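PDB 2II1: acetamidase from Bacillus halodurans, which binds calcium ions and probably hydrolyses carbon-nitrogen bonds other than peptide bonds in linear amides. Local coordinates for residues A[154-158]-A[159-163]; A[213-216]-A[217-221]; A[230-234]-A[235-239]; A[137-141]-A[142-146]; A[262-265]-A[266-270]. All coordinates share one frame; numbering follows the deposited sequence.

Contact 1: residues A[154-158]-A[159-163]; sequences GNLDT and KDIKP. With CA (calcium ion), chain E.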
# COMPACT_ATOMS: atom_id res chain seq x y z
N GLY A 154 -5.72 -9.56 -16.32
CA GLY A 154 -4.64 -9.07 -17.15
C GLY A 154 -3.42 -8.67 -16.33
O GLY A 154 -3.10 -9.33 -15.34
N ASN A 155 -2.79 -7.55 -16.70
CA ASN A 155 -1.51 -7.11 -16.14
C ASN A 155 -1.66 -6.46 -14.75
O ASN A 155 -1.56 -5.24 -14.58
CB ASN A 155 -0.84 -6.17 -17.13
CG ASN A 155 0.64 -6.07 -16.92
OD1 ASN A 155 1.25 -6.82 -16.13
ND2 ASN A 155 1.24 -5.12 -17.61
N LEU A 156 -1.96 -7.31 -13.77
CA LEU A 156 -2.32 -6.88 -12.40
C LEU A 156 -1.09 -6.59 -11.56
O LEU A 156 -1.16 -5.81 -10.61
CB LEU A 156 -3.17 -7.98 -11.69
CG LEU A 156 -4.60 -8.25 -12.19
CD1 LEU A 156 -5.31 -9.39 -11.49
CD2 LEU A 156 -5.48 -7.00 -12.08
N ASP A 157 0.04 -7.25 -11.90
CA ASP A 157 1.26 -7.19 -11.10
C ASP A 157 1.01 -7.09 -9.59
O ASP A 157 1.45 -6.15 -8.92
CB ASP A 157 2.20 -6.11 -11.64
CG ASP A 157 2.70 -6.43 -13.04
OD1 ASP A 157 2.85 -7.64 -13.35
OD2 ASP A 157 2.97 -5.50 -13.82
N THR A 158 0.33 -8.11 -9.07
CA THR A 158 -0.07 -8.20 -7.67
C THR A 158 0.74 -9.32 -7.04
O THR A 158 0.63 -10.49 -7.44
CB THR A 158 -1.63 -8.41 -7.58
OG1 THR A 158 -2.27 -7.23 -8.06
CG2 THR A 158 -2.12 -8.69 -6.17
N LYS A 159 1.57 -8.96 -6.06
CA LYS A 159 2.53 -9.89 -5.48
C LYS A 159 1.89 -10.96 -4.60
O LYS A 159 2.52 -11.97 -4.27
CB LYS A 159 3.66 -9.14 -4.73
CG LYS A 159 3.34 -8.66 -3.31
CD LYS A 159 4.54 -8.00 -2.65
CE LYS A 159 4.17 -7.52 -1.25
NZ LYS A 159 5.30 -6.94 -0.47
N ASP A 160 0.63 -10.75 -4.22
CA ASP A 160 -0.10 -11.75 -3.45
C ASP A 160 -0.63 -12.89 -4.33
O ASP A 160 -1.11 -13.91 -3.82
CB ASP A 160 -1.23 -11.09 -2.65
CG ASP A 160 -0.71 -10.27 -1.47
OD1 ASP A 160 0.08 -10.83 -0.69
OD2 ASP A 160 -1.06 -9.09 -1.32
N ILE A 161 -0.51 -12.73 -5.64
CA ILE A 161 -0.83 -13.82 -6.58
C ILE A 161 0.38 -14.74 -6.68
O ILE A 161 1.22 -14.61 -7.58
CB ILE A 161 -1.29 -13.29 -7.95
CG1 ILE A 161 -2.49 -12.36 -7.79
CG2 ILE A 161 -1.70 -14.45 -8.90
CD1 ILE A 161 -3.12 -11.93 -9.12
N LYS A 162 0.43 -15.67 -5.73
CA LYS A 162 1.62 -16.45 -5.41
C LYS A 162 1.16 -17.80 -4.94
O LYS A 162 -0.01 -18.03 -4.80
CB LYS A 162 2.47 -15.77 -4.32
CG LYS A 162 1.84 -15.69 -2.98
CD LYS A 162 2.56 -14.65 -2.13
CE LYS A 162 1.99 -14.60 -0.72
NZ LYS A 162 1.82 -15.93 -0.09
N PRO A 163 2.10 -18.73 -4.71
CA PRO A 163 1.65 -20.05 -4.34
C PRO A 163 0.83 -20.04 -3.06
O PRO A 163 1.18 -19.31 -2.09
CB PRO A 163 2.96 -20.84 -4.18
CG PRO A 163 3.94 -20.11 -4.96
CD PRO A 163 3.57 -18.66 -4.77
CA CA E . 3.53 -7.01 -15.63
O HOH W 1 3.84 -4.83 -16.42
O HOH W 2 5.94 -6.92 -15.19
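Thr158 to Ile161 form a local turn contact, in the buried loop that leaves strand 153-155 and leads to strand 166-170. Ile161 N donates to Thr158 O at 3.1 Å, with the donor standing well above the carbonyl plane. That bond closes a type I beta turn. The apolar ends of Leu156, Thr158 and Ile161 converge beside the turn. Leu156 CD1 meets Ile161 CD1 at 4.1 Å, the two side chains crossing at about a right angle. Ile161 CG1 lies anti to its own carbonyl carbon (chi1 -56°), which brings it to 4.0 Å from Thr158 CG2. Cutting the isoleucine back to an alanine is likely to open a gap beside Leu156 CD1 and Thr158 CG2. Just upstream, the end of strand 153-155 and the start of the loop supply ligands to a calcium ion. Asn155 OD1 binds the ion at 2.3 Å, and Asp157 grips it with both carboxylate oxygens. Two waters and Asp182 complete the site. Water 1 also accepts from Asn155 ND2, and Asp157 OD2 takes a further bond from Asn278 ND2. Thr158 OG1 pairs with Ser274 OG, Asp160 forms a salt bridge with Arg284, and Lys159 NZ forms one with Asp270 of the second subunit.

Contact 2: residues A[213-216]-A[217-221]; sequences RMFP and LPALK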
# COMPACT_ATOMS: atom_id res chain seq x y z
N ARG A 213 -21.48 -15.48 -8.62
CA ARG A 213 -20.48 -14.46 -8.46
C ARG A 213 -20.73 -13.66 -7.19
O ARG A 213 -21.44 -12.66 -7.20
CB ARG A 213 -20.49 -13.57 -9.67
CG ARG A 213 -19.22 -12.86 -9.83
CD ARG A 213 -19.27 -12.01 -11.05
NE ARG A 213 -19.15 -12.80 -12.26
CZ ARG A 213 -19.13 -12.28 -13.48
NH1 ARG A 213 -19.19 -10.97 -13.63
NH2 ARG A 213 -19.04 -13.05 -14.55
N MSE A 214 -20.09 -14.08 -6.11
CA MSE A 214 -20.37 -13.57 -4.76
C MSE A 214 -19.76 -12.21 -4.40
O MSE A 214 -20.26 -11.51 -3.52
CB MSE A 214 -19.88 -14.61 -3.76
CG MSE A 214 -20.58 -14.57 -2.42
SE MSE A 214 -19.43 -15.36 -1.08
CE MSE A 214 -18.51 -16.78 -2.23
N PHE A 215 -18.65 -11.85 -5.04
CA PHE A 215 -18.00 -10.55 -4.80
C PHE A 215 -17.52 -9.89 -6.10
O PHE A 215 -17.47 -10.54 -7.16
CB PHE A 215 -16.84 -10.68 -3.79
CG PHE A 215 -16.21 -12.05 -3.72
CD1 PHE A 215 -15.41 -12.51 -4.75
CD2 PHE A 215 -16.42 -12.85 -2.63
CE1 PHE A 215 -14.82 -13.77 -4.67
CE2 PHE A 215 -15.85 -14.10 -2.55
CZ PHE A 215 -15.05 -14.56 -3.58
N PRO A 216 -17.15 -8.60 -6.02
CA PRO A 216 -16.60 -7.92 -7.19
C PRO A 216 -15.22 -8.48 -7.50
O PRO A 216 -14.48 -8.85 -6.60
CB PRO A 216 -16.51 -6.46 -6.74
CG PRO A 216 -17.32 -6.37 -5.50
CD PRO A 216 -17.20 -7.69 -4.86
N LEU A 217 -14.90 -8.55 -8.79
CA LEU A 217 -13.73 -9.26 -9.26
C LEU A 217 -12.83 -8.23 -10.00
O LEU A 217 -13.32 -7.25 -10.48
CB LEU A 217 -14.20 -10.37 -10.22
CG LEU A 217 -15.12 -11.44 -9.67
CD1 LEU A 217 -15.56 -12.46 -10.74
CD2 LEU A 217 -14.36 -12.14 -8.60
N PRO A 218 -11.50 -8.49 -10.12
CA PRO A 218 -10.82 -9.65 -9.57
C PRO A 218 -10.73 -9.61 -8.07
O PRO A 218 -10.86 -8.55 -7.45
CB PRO A 218 -9.43 -9.59 -10.24
CG PRO A 218 -9.63 -8.69 -11.45
CD PRO A 218 -10.60 -7.69 -10.96
N ALA A 219 -10.46 -10.77 -7.48
CA ALA A 219 -10.24 -10.82 -6.06
C ALA A 219 -9.34 -11.97 -5.70
O ALA A 219 -9.13 -12.91 -6.48
CB ALA A 219 -11.58 -10.94 -5.32
N LEU A 220 -8.83 -11.92 -4.50
CA LEU A 220 -8.02 -13.01 -4.03
C LEU A 220 -8.14 -13.28 -2.54
O LEU A 220 -8.48 -12.40 -1.76
CB LEU A 220 -6.55 -12.78 -4.48
CG LEU A 220 -5.69 -11.68 -3.88
CD1 LEU A 220 -5.24 -12.23 -2.49
CD2 LEU A 220 -4.48 -11.40 -4.79
N LYS A 221 -7.82 -14.51 -2.17
CA LYS A 221 -7.74 -14.95 -0.77
C LYS A 221 -6.41 -15.67 -0.59
O LYS A 221 -6.05 -16.51 -1.42
CB LYS A 221 -8.94 -15.83 -0.45
CG LYS A 221 -8.78 -16.83 0.68
CD LYS A 221 -10.08 -17.53 0.99
CE LYS A 221 -10.38 -18.66 -0.00
NZ LYS A 221 -11.19 -19.77 0.64
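Leu217 packs back on Arg213 and Phe215 where a loop runs into strand 219-221, a short inner strand of the large nine-stranded mixed sheet, between strands 166-170 and 225-232. The peptide bond before Pro218 is cis, and it kinks the chain just ahead of this strand. Leu217 has CG anti to its carbonyl carbon (chi1 -61°), and its two methyls serve different neighbours. CD1 lies against the aliphatic part of Arg213, 3.8 Å from Arg213 CD. CD2 comes to the edge of the Phe215 ring, near its plane, 4.0 Å from Phe215 CD1. The arginine chain runs extended to CD and then bends at chi3 (-74°). Its guanidinium is anchored beyond the contact, by a salt bridge from NH1 to Glu172 and a hydrogen bond from NH2 to the carbonyl of Asp73. Phe215 has an unusual chi1 of 25°. Three other aromatics meet its ring: Tyr168 and Phe249 edge-to-face, and Phe226 at an intermediate tilt. No hydrogen bond joins 213-216 to 217-221; the contact rests on van der Waals packing, mostly apolar. Ala219 points its methyl back toward the loop, where Ala219 CB sits 3.8 Å from Pro216 O and 4.2 Å from Phe215 CD1.

Contact 3: residues A[230-234]-A[235-239]; sequences ASAET and LDAAA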
# COMPACT_ATOMS: atom_id res chain seq x y z
N ALA A 230 -8.86 -3.63 -7.92
CA ALA A 230 -9.40 -2.76 -8.95
C ALA A 230 -8.30 -2.05 -9.71
O ALA A 230 -7.24 -1.74 -9.16
CB ALA A 230 -10.40 -1.75 -8.35
N SER A 231 -8.56 -1.80 -11.00
CA SER A 231 -7.67 -1.03 -11.85
C SER A 231 -8.35 0.18 -12.48
O SER A 231 -9.52 0.09 -12.90
CB SER A 231 -7.09 -1.90 -12.97
OG SER A 231 -6.40 -2.98 -12.39
N ALA A 232 -7.59 1.26 -12.59
CA ALA A 232 -8.08 2.51 -13.12
C ALA A 232 -6.97 3.32 -13.75
O ALA A 232 -5.80 2.98 -13.68
CB ALA A 232 -8.77 3.29 -12.01
N GLU A 233 -7.34 4.43 -14.38
CA GLU A 233 -6.39 5.30 -15.04
C GLU A 233 -5.46 5.98 -14.04
O GLU A 233 -4.30 6.26 -14.35
CB GLU A 233 -7.15 6.39 -15.81
CG GLU A 233 -8.23 5.90 -16.79
CD GLU A 233 -7.66 5.26 -18.02
OE1 GLU A 233 -6.41 5.20 -18.14
OE2 GLU A 233 -8.47 4.84 -18.87
N THR A 234 -5.98 6.24 -12.85
CA THR A 234 -5.21 6.84 -11.77
C THR A 234 -5.17 5.87 -10.57
O THR A 234 -6.07 5.04 -10.37
CB THR A 234 -5.82 8.19 -11.34
OG1 THR A 234 -7.12 7.98 -10.78
CG2 THR A 234 -5.94 9.14 -12.55
N LEU A 235 -4.11 5.96 -9.80
CA LEU A 235 -4.04 5.21 -8.57
C LEU A 235 -5.10 5.72 -7.56
O LEU A 235 -5.59 4.95 -6.76
CB LEU A 235 -2.64 5.26 -7.98
CG LEU A 235 -2.38 4.43 -6.73
CD1 LEU A 235 -2.57 2.90 -6.96
CD2 LEU A 235 -0.94 4.76 -6.24
N ASP A 236 -5.44 7.00 -7.63
CA ASP A 236 -6.49 7.59 -6.78
C ASP A 236 -7.79 6.77 -6.92
O ASP A 236 -8.42 6.36 -5.93
CB ASP A 236 -6.77 9.05 -7.24
CG ASP A 236 -5.88 10.11 -6.54
OD1 ASP A 236 -5.30 9.83 -5.48
OD2 ASP A 236 -5.83 11.26 -7.01
N ALA A 237 -8.14 6.50 -8.19
CA ALA A 237 -9.42 5.92 -8.57
C ALA A 237 -9.40 4.42 -8.39
O ALA A 237 -10.40 3.84 -7.97
CB ALA A 237 -9.77 6.31 -10.01
N ALA A 238 -8.26 3.79 -8.67
CA ALA A 238 -8.08 2.36 -8.39
C ALA A 238 -8.24 2.07 -6.90
O ALA A 238 -8.94 1.14 -6.53
CB ALA A 238 -6.76 1.89 -8.89
N ALA A 239 -7.63 2.91 -6.05
CA ALA A 239 -7.76 2.86 -4.61
C ALA A 239 -9.21 2.98 -4.16
O ALA A 239 -9.69 2.14 -3.40
CB ALA A 239 -6.86 3.99 -3.91
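Thr234 holds the first turn of helix 235-253 with both its carbonyl and its hydroxyl oxygen. Ala238 N donates to Thr234 O at 3.0 Å, a nearly straight bond (165° at the hydrogen). Ala237 N donates to Thr234 OG1 at 3.2 Å, and makes a weak second bond to Thr234 O. The hydroxyl can do this because OG1 sits between the backbone N and the carbonyl carbon (chi1 66°), turned over the start of the helix. Without the hydroxyl, as with an alanine here, Ala237 N is likely to be left with its weak bond to the carbonyl alone, and the helix end less firmly fixed.

Small methyls fill the space between strand and helix. Ala232 CB lies 3.8 Å from Ala237 CB and 4.0 Å from Ala238 CB. Ala238 CB also rests on the strand backbone, 3.7 Å from Ala230 O. With such short side chains the axes of strand 230-232 and helix 235-239 approach to 6.5 Å, running nearly antiparallel at 153°. On the other side of the sheet strand, Ser231 OG bonds to Thr282 OG1. Asp236 OD1 accepts from Leu235 N of the second subunit, and Leu235 packs on its own counterpart there. This is a strand-to-helix turn with a threonine N-cap, placed at the dimer interface.

Contact 4: residues A[137-141]-A[142-146]; sequences TAPPG and EPINN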
# COMPACT_ATOMS: atom_id res chain seq x y z
N THR A 137 -9.11 -13.56 -17.82
CA THR A 137 -10.10 -14.18 -18.71
C THR A 137 -10.44 -13.19 -19.84
O THR A 137 -10.00 -12.04 -19.83
CB THR A 137 -11.36 -14.58 -17.90
OG1 THR A 137 -11.94 -13.42 -17.27
CG2 THR A 137 -11.00 -15.63 -16.82
N ALA A 138 -11.19 -13.66 -20.84
CA ALA A 138 -11.54 -12.84 -21.99
C ALA A 138 -12.62 -11.81 -21.64
O ALA A 138 -13.66 -12.18 -21.06
CB ALA A 138 -12.01 -13.72 -23.17
N PRO A 139 -12.41 -10.53 -22.04
CA PRO A 139 -13.45 -9.52 -21.79
C PRO A 139 -14.62 -9.76 -22.74
O PRO A 139 -14.40 -10.36 -23.79
CB PRO A 139 -12.74 -8.18 -22.08
CG PRO A 139 -11.32 -8.51 -22.44
CD PRO A 139 -11.25 -9.98 -22.75
N PRO A 140 -15.84 -9.33 -22.37
CA PRO A 140 -16.97 -9.58 -23.27
C PRO A 140 -16.92 -8.72 -24.53
O PRO A 140 -17.46 -9.12 -25.57
CB PRO A 140 -18.21 -9.26 -22.41
CG PRO A 140 -17.74 -8.35 -21.36
CD PRO A 140 -16.26 -8.61 -21.16
N GLY A 141 -16.29 -7.55 -24.43
CA GLY A 141 -16.30 -6.58 -25.53
C GLY A 141 -15.08 -6.69 -26.42
O GLY A 141 -14.70 -7.79 -26.81
N GLU A 142 -14.47 -5.54 -26.72
CA GLU A 142 -13.23 -5.49 -27.52
C GLU A 142 -12.05 -6.12 -26.75
O GLU A 142 -12.00 -6.08 -25.53
CB GLU A 142 -12.88 -4.05 -27.92
CG GLU A 142 -13.96 -3.28 -28.72
CD GLU A 142 -14.19 -3.81 -30.14
OE1 GLU A 142 -13.48 -4.74 -30.58
OE2 GLU A 142 -15.09 -3.28 -30.85
N PRO A 143 -11.07 -6.67 -27.49
CA PRO A 143 -9.88 -7.29 -26.88
C PRO A 143 -9.07 -6.27 -26.11
O PRO A 143 -9.00 -5.10 -26.50
CB PRO A 143 -9.06 -7.75 -28.08
CG PRO A 143 -10.00 -7.78 -29.22
CD PRO A 143 -11.01 -6.71 -28.96
N ILE A 144 -8.43 -6.72 -25.05
CA ILE A 144 -7.63 -5.83 -24.22
C ILE A 144 -6.22 -6.38 -24.21
O ILE A 144 -5.97 -7.50 -23.74
CB ILE A 144 -8.24 -5.71 -22.78
CG1 ILE A 144 -9.69 -5.21 -22.86
CG2 ILE A 144 -7.38 -4.81 -21.91
CD1 ILE A 144 -10.39 -4.92 -21.56
N ASN A 145 -5.28 -5.60 -24.73
CA ASN A 145 -3.87 -6.03 -24.68
C ASN A 145 -3.46 -6.53 -23.29
O ASN A 145 -3.87 -5.95 -22.28
CB ASN A 145 -2.93 -4.89 -25.10
CG ASN A 145 -1.52 -5.36 -25.35
OD1 ASN A 145 -0.65 -5.22 -24.50
ND2 ASN A 145 -1.28 -5.92 -26.53
N ASN A 146 -2.62 -7.57 -23.26
CA ASN A 146 -2.17 -8.20 -22.00
C ASN A 146 -1.51 -7.22 -21.02
O ASN A 146 -1.61 -7.41 -19.82
CB ASN A 146 -1.18 -9.37 -22.25
CG ASN A 146 -1.87 -10.65 -22.79
OD1 ASN A 146 -3.08 -10.68 -23.01
ND2 ASN A 146 -1.08 -11.71 -22.99
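Pro139 and Ile144 meet across a surface loop that links strand 131-136 to the short strand 144-145, which pairs in antiparallel fashion with strand 13-14. The segment starts buried. Thr137 OG1 is hydrogen-bonded to Pro170 O, and the backbones of Thr137 and Ala138 pair with His152 and Ala176. Pro139 comes next and carries the contact. Its ring, puckered C-gamma exo, projects CG onto the flank of Ile144. Pro139 CG is 3.7 Å from Ile144 CG1 and 3.8 Å from Ile144 CD1. The same ring carbon lies 4.0 Å from Glu142 O, and Pro139 also packs on Met14 of strand 13-14. Beyond Pro140, Gly141 carries the chain round the exposed bend. The carbonyl oxygen Gly141 O stands 3.4 Å from Glu142 O; both atoms are acceptors, so nothing bonds them to each other. No hydrogen bond spans 137-141 and 142-146, so their contact rests on packing.

On the returning side the backbone of Ile144 pairs with Met14, and that of Asn146 with Phe12. This sets the isoleucine on a paired strand. Ile144 holds CG1 anti to its carbonyl carbon (chi1 -58°), and the extended continuation of that branch places Ile144 CD1 beside the ring, 4.1 Å from Pro139 CB.

Contact 5: residues A[262-265]-A[266-270]; sequences GMLL and SGAGD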
# COMPACT_ATOMS: atom_id res chain seq x y z
N GLY A 262 -17.82 0.48 6.29
CA GLY A 262 -16.79 1.50 6.13
C GLY A 262 -15.95 1.74 7.38
O GLY A 262 -14.75 2.00 7.27
N MSE A 263 -16.59 1.66 8.55
CA MSE A 263 -15.88 1.78 9.83
C MSE A 263 -14.97 0.58 10.05
O MSE A 263 -13.83 0.72 10.51
CB MSE A 263 -16.87 1.90 10.98
CG MSE A 263 -17.50 3.23 11.07
SE MSE A 263 -18.75 3.29 12.53
CE MSE A 263 -19.37 5.19 12.26
N LEU A 264 -15.46 -0.60 9.71
CA LEU A 264 -14.64 -1.78 9.87
C LEU A 264 -13.40 -1.70 8.99
O LEU A 264 -12.31 -2.02 9.46
CB LEU A 264 -15.43 -3.07 9.62
CG LEU A 264 -14.61 -4.34 9.82
CD1 LEU A 264 -14.24 -4.55 11.29
CD2 LEU A 264 -15.33 -5.58 9.24
N LEU A 265 -13.57 -1.27 7.74
CA LEU A 265 -12.47 -1.16 6.77
C LEU A 265 -11.43 -0.11 7.19
O LEU A 265 -10.23 -0.38 7.19
CB LEU A 265 -13.01 -0.78 5.37
CG LEU A 265 -13.93 -1.77 4.64
CD1 LEU A 265 -14.05 -1.43 3.14
CD2 LEU A 265 -13.47 -3.19 4.83
N SER A 266 -11.92 1.08 7.52
CA SER A 266 -11.08 2.18 8.00
C SER A 266 -10.31 1.79 9.25
O SER A 266 -9.14 2.17 9.43
CB SER A 266 -11.94 3.40 8.25
OG SER A 266 -11.21 4.58 8.05
N GLY A 267 -10.95 1.02 10.12
CA GLY A 267 -10.31 0.59 11.36
C GLY A 267 -9.44 -0.66 11.33
O GLY A 267 -8.53 -0.80 12.16
N ALA A 268 -9.73 -1.59 10.42
CA ALA A 268 -9.18 -2.95 10.51
C ALA A 268 -8.61 -3.44 9.18
O ALA A 268 -7.89 -4.41 9.15
CB ALA A 268 -10.31 -3.92 10.95
N GLY A 269 -8.95 -2.79 8.07
CA GLY A 269 -8.47 -3.23 6.77
C GLY A 269 -7.33 -2.38 6.29
O GLY A 269 -7.06 -1.33 6.86
N ASP A 270 -6.66 -2.82 5.23
CA ASP A 270 -5.60 -2.00 4.62
C ASP A 270 -5.72 -1.87 3.11
O ASP A 270 -5.98 -2.84 2.40
CB ASP A 270 -4.26 -2.62 4.94
CG ASP A 270 -3.94 -2.57 6.41
OD1 ASP A 270 -3.52 -1.51 6.90
OD2 ASP A 270 -4.07 -3.62 7.08
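Leu264 and Ala268 touch along one flank of the final turns of helix 258-268, where the chain leaves the helix for strand 270-275. Backbone bonds make the tight part. Ser266 N donates to Gly262 O at 3.0 Å and Gly267 N to Met263 O at 2.9 Å, the usual i to i+4 pattern. Toward the end the pattern frays. Ala268 N makes weak bonds to both Leu264 O and Leu265 O. Gly269 N still reaches Leu265 O at 2.9 Å, so this one carbonyl receives two donors.

Side-chain contact within the turn is slight by comparison. Leu264 CD1 lies 4.0 Å from Ala268 CB; Leu264 CG is anti to its backbone N (chi1 -178°), which carries the branch along that flank. Leu264 and Ala268 also both pack on Leu287 of strand 281-288, and Leu265 is covered by Met246, Ala247 and Leu250 of helix 235-253. Ala268 is more open to solvent than the glycines beside it, yet Leu126 of the second subunit packs on it and on Leu264, as Leu193 of that subunit does on Met263. Ser266 OG bonds to Cys195 O and Leu193 N of the second subunit, and Asp270 OD1 accepts from its Asp189 N. The chemistry implies a helix end packed by apolar side chains on its own chain and at the dimer interface, where Ser266 and Asp270 add polar bonds.

In the fold
Contact 1 is the hub, centred about 3 Å from the centre of the chain. It holds two of the three protein ligands of one calcium ion; a second calcium lies about 5 Å from the Asp157 side chain. Three other contacts touch it. Leu220 CD2 of contact 2 lies against Ile161 CG1 at 3.7 Å, Ser231 OG of contact 3 meets Leu156 CD2 at 4.1 Å, and Asn146 O of contact 4 lies 3.1 Å from Asn155 CB. Contacts 2 and 3 also reach neighbouring strands of one sheet. Contact 5 touches none of the others; its nearest atoms are about 8 Å from contact 3 and 9 Å from contact 1. Contacts 1, 3 and 5 all meet the second subunit.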